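Local coordinates for putative uncharacterized protein (Bacteroides eggerthii DSM 20697, PDB 5BYP) that is of unknown function but has a lipocalin-like domain of the calycin group, whose members often bind small hydrophobic molecules, at residues I30-Q35 against K90-W95. Residues are numbered along the deposited sequence; the frame is centred on the assembly and turned at random.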
loop_
_atom_site.group_PDB
_atom_site.type_symbol
_atom_site.label_atom_id
_atom_site.label_comp_id
_atom_site.label_asym_id
_atom_site.label_seq_id
_atom_site.Cartn_x
_atom_site.Cartn_y
_atom_site.Cartn_z
ATOM N N ILE A 30 4.258 -0.388 -9.272
ATOM C CA ILE A 30 3.337 -0.410 -8.126
ATOM C C ILE A 30 2.147 0.577 -8.265
ATOM O O ILE A 30 2.321 1.747 -8.622
ATOM C CB ILE A 30 4.143 -0.143 -6.821
ATOM C CG1 ILE A 30 5.164 -1.298 -6.569
ATOM C CG2 ILE A 30 3.225 0.111 -5.598
ATOM C CD1 ILE A 30 6.008 -1.227 -5.272
ATOM N N PHE A 31 0.931 0.073 -7.931
ATOM C CA PHE A 31 -0.324 0.829 -7.928
ATOM C C PHE A 31 -1.130 0.503 -6.668
ATOM O O PHE A 31 -1.135 -0.648 -6.223
ATOM C CB PHE A 31 -1.153 0.511 -9.182
ATOM C CG PHE A 31 -0.491 0.861 -10.491
ATOM C CD1 PHE A 31 0.420 -0.008 -11.085
ATOM C CD2 PHE A 31 -0.820 2.033 -11.165
ATOM C CE1 PHE A 31 1.033 0.317 -12.295
ATOM C CE2 PHE A 31 -0.242 2.331 -12.398
ATOM C CZ PHE A 31 0.696 1.481 -12.944
ATOM N N TYR A 32 -1.800 1.524 -6.084
ATOM C CA TYR A 32 -2.726 1.386 -4.940
ATOM C C TYR A 32 -4.098 1.798 -5.394
ATOM O O TYR A 32 -4.219 2.773 -6.114
ATOM C CB TYR A 32 -2.282 2.251 -3.739
ATOM C CG TYR A 32 -1.199 1.672 -2.836
ATOM C CD1 TYR A 32 -0.195 0.852 -3.351
ATOM C CD2 TYR A 32 -1.084 2.078 -1.505
ATOM C CE1 TYR A 32 0.861 0.415 -2.554
ATOM C CE2 TYR A 32 -0.064 1.603 -0.688
ATOM C CZ TYR A 32 0.921 0.795 -1.222
ATOM O OH TYR A 32 1.955 0.385 -0.423
ATOM N N GLY A 33 -5.114 1.037 -5.022
ATOM C CA GLY A 33 -6.505 1.312 -5.392
ATOM C C GLY A 33 -7.380 1.496 -4.175
ATOM O O GLY A 33 -7.226 0.776 -3.188
ATOM N N PHE A 34 -8.272 2.482 -4.220
ATOM C CA PHE A 34 -9.146 2.797 -3.098
ATOM C C PHE A 34 -10.585 2.866 -3.574
ATOM O O PHE A 34 -10.853 3.514 -4.575
ATOM C CB PHE A 34 -8.719 4.130 -2.454
ATOM C CG PHE A 34 -7.282 4.177 -1.977
ATOM C CD1 PHE A 34 -6.263 4.595 -2.825
ATOM C CD2 PHE A 34 -6.952 3.831 -0.668
ATOM C CE1 PHE A 34 -4.935 4.627 -2.385
ATOM C CE2 PHE A 34 -5.624 3.891 -0.221
ATOM C CZ PHE A 34 -4.628 4.293 -1.081
ATOM N N GLN A 35 -11.495 2.149 -2.915
ATOM C CA GLN A 35 -12.917 2.148 -3.291
ATOM C C GLN A 35 -13.803 1.930 -2.087
ATOM O O GLN A 35 -13.906 0.796 -1.624
ATOM C CB GLN A 35 -13.253 1.045 -4.343
ATOM C CG GLN A 35 -12.389 0.969 -5.614
ATOM C CD GLN A 35 -12.700 2.051 -6.622
ATOM O OE1 GLN A 35 -13.868 2.422 -6.861
ATOM N NE2 GLN A 35 -11.655 2.528 -7.294
ATOM N N LYS A 90 6.611 -9.483 1.182
ATOM C CA LYS A 90 7.833 -8.898 1.743
ATOM C C LYS A 90 8.462 -7.851 0.778
ATOM O O LYS A 90 8.879 -6.777 1.224
ATOM C CB LYS A 90 8.843 -9.991 2.095
ATOM C CG LYS A 90 8.511 -10.687 3.416
ATOM C CD LYS A 90 9.130 -12.079 3.488
ATOM C CE LYS A 90 8.965 -12.696 4.834
ATOM N NZ LYS A 90 9.419 -14.106 4.833
ATOM N N ASN A 91 8.449 -8.128 -0.533
ATOM C CA ASN A 91 9.025 -7.199 -1.484
ATOM C C ASN A 91 8.106 -6.022 -1.767
ATOM O O ASN A 91 8.587 -4.919 -2.032
ATOM C CB ASN A 91 9.373 -7.903 -2.800
ATOM C CG ASN A 91 10.332 -9.069 -2.685
ATOM O OD1 ASN A 91 10.901 -9.360 -1.615
ATOM N ND2 ASN A 91 10.458 -9.821 -3.775
ATOM N N PHE A 92 6.809 -6.250 -1.786
ATOM C CA PHE A 92 5.885 -5.208 -2.147
ATOM C C PHE A 92 5.506 -4.368 -0.938
ATOM O O PHE A 92 5.667 -3.158 -0.967
ATOM C CB PHE A 92 4.675 -5.840 -2.779
ATOM C CG PHE A 92 3.756 -4.890 -3.477
ATOM C CD1 PHE A 92 2.701 -4.305 -2.803
ATOM C CD2 PHE A 92 3.887 -4.646 -4.839
ATOM C CE1 PHE A 92 1.816 -3.462 -3.466
ATOM C CE2 PHE A 92 2.991 -3.813 -5.502
ATOM C CZ PHE A 92 1.967 -3.222 -4.812
ATOM N N PHE A 93 5.028 -4.981 0.128
ATOM C CA PHE A 93 4.643 -4.175 1.263
ATOM C C PHE A 93 5.756 -4.053 2.279
ATOM O O PHE A 93 6.196 -2.935 2.547
ATOM C CB PHE A 93 3.381 -4.725 1.918
ATOM C CG PHE A 93 2.192 -4.692 1.002
ATOM C CD1 PHE A 93 1.566 -3.489 0.691
ATOM C CD2 PHE A 93 1.730 -5.856 0.397
ATOM C CE1 PHE A 93 0.439 -3.460 -0.138
ATOM C CE2 PHE A 93 0.615 -5.825 -0.439
ATOM C CZ PHE A 93 -0.047 -4.630 -0.675
ATOM N N GLY A 94 6.173 -5.182 2.859
ATOM C CA GLY A 94 7.185 -5.216 3.908
ATOM C C GLY A 94 6.628 -4.705 5.219
ATOM O O GLY A 94 7.379 -4.277 6.090
ATOM N N TRP A 95 5.304 -4.764 5.373
ATOM C CA TRP A 95 4.583 -4.257 6.547
ATOM C C TRP A 95 4.679 -5.183 7.767
ATOM O O TRP A 95 4.063 -4.889 8.806
ATOM C CB TRP A 95 3.101 -4.031 6.212
ATOM C CG TRP A 95 2.847 -3.026 5.129
ATOM C CD1 TRP A 95 3.752 -2.176 4.560
ATOM C CD2 TRP A 95 1.573 -2.687 4.574
ATOM N NE1 TRP A 95 3.126 -1.369 3.638
ATOM C CE2 TRP A 95 1.790 -1.670 3.617
ATOM C CE3 TRP A 95 0.271 -3.202 4.734
ATOM C CZ2 TRP A 95 0.765 -1.156 2.834
ATOM C CZ3 TRP A 95 -0.743 -2.704 3.941
ATOM C CH2 TRP A 95 -0.498 -1.685 3.013
#
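Phe-92 sets its CG anti to the backbone N (chi1 -167°), which carries its ring from helix 87-92 to Ile-30 on strand 30-35. Ile-30 holds CG1 anti to its carbonyl carbon (chi1 -64°), and both branches meet the ring. CG1 of Ile-30 lies 3.5 Å from CE2 of Phe-92, while CG2 of Ile-30 is 3.6 Å from CZ of Phe-92. Farther round the same side of the ring, CE1 of Tyr-32 comes obliquely to CE1 of Phe-92 at 4.1 Å. The contact is mainly apolar and buried near the centre of the chain. Strand 30-35 belongs to the curled antiparallel sheet of the lipocalin-like fold, and the 90-95 segment packs its aromatic residues against it. Ala-41 and Cys-43 of the adjoining strand touch Phe-92. An alanine in place of Phe-92 would probably leave Ile-30 and Tyr-32 without their shared ring partner and open a gap between strand 30-35 and the 90-95 segment. Phe-93 lays one ring face against CD1 of Phe-92, and its own CD1 lies above one face of Trp-95, toward the rim. The hydroxyl of Tyr-32 reaches this row, with OH 3.8 Å from CZ2 of Trp-95 and 4.0 Å from CD1 of Phe-93.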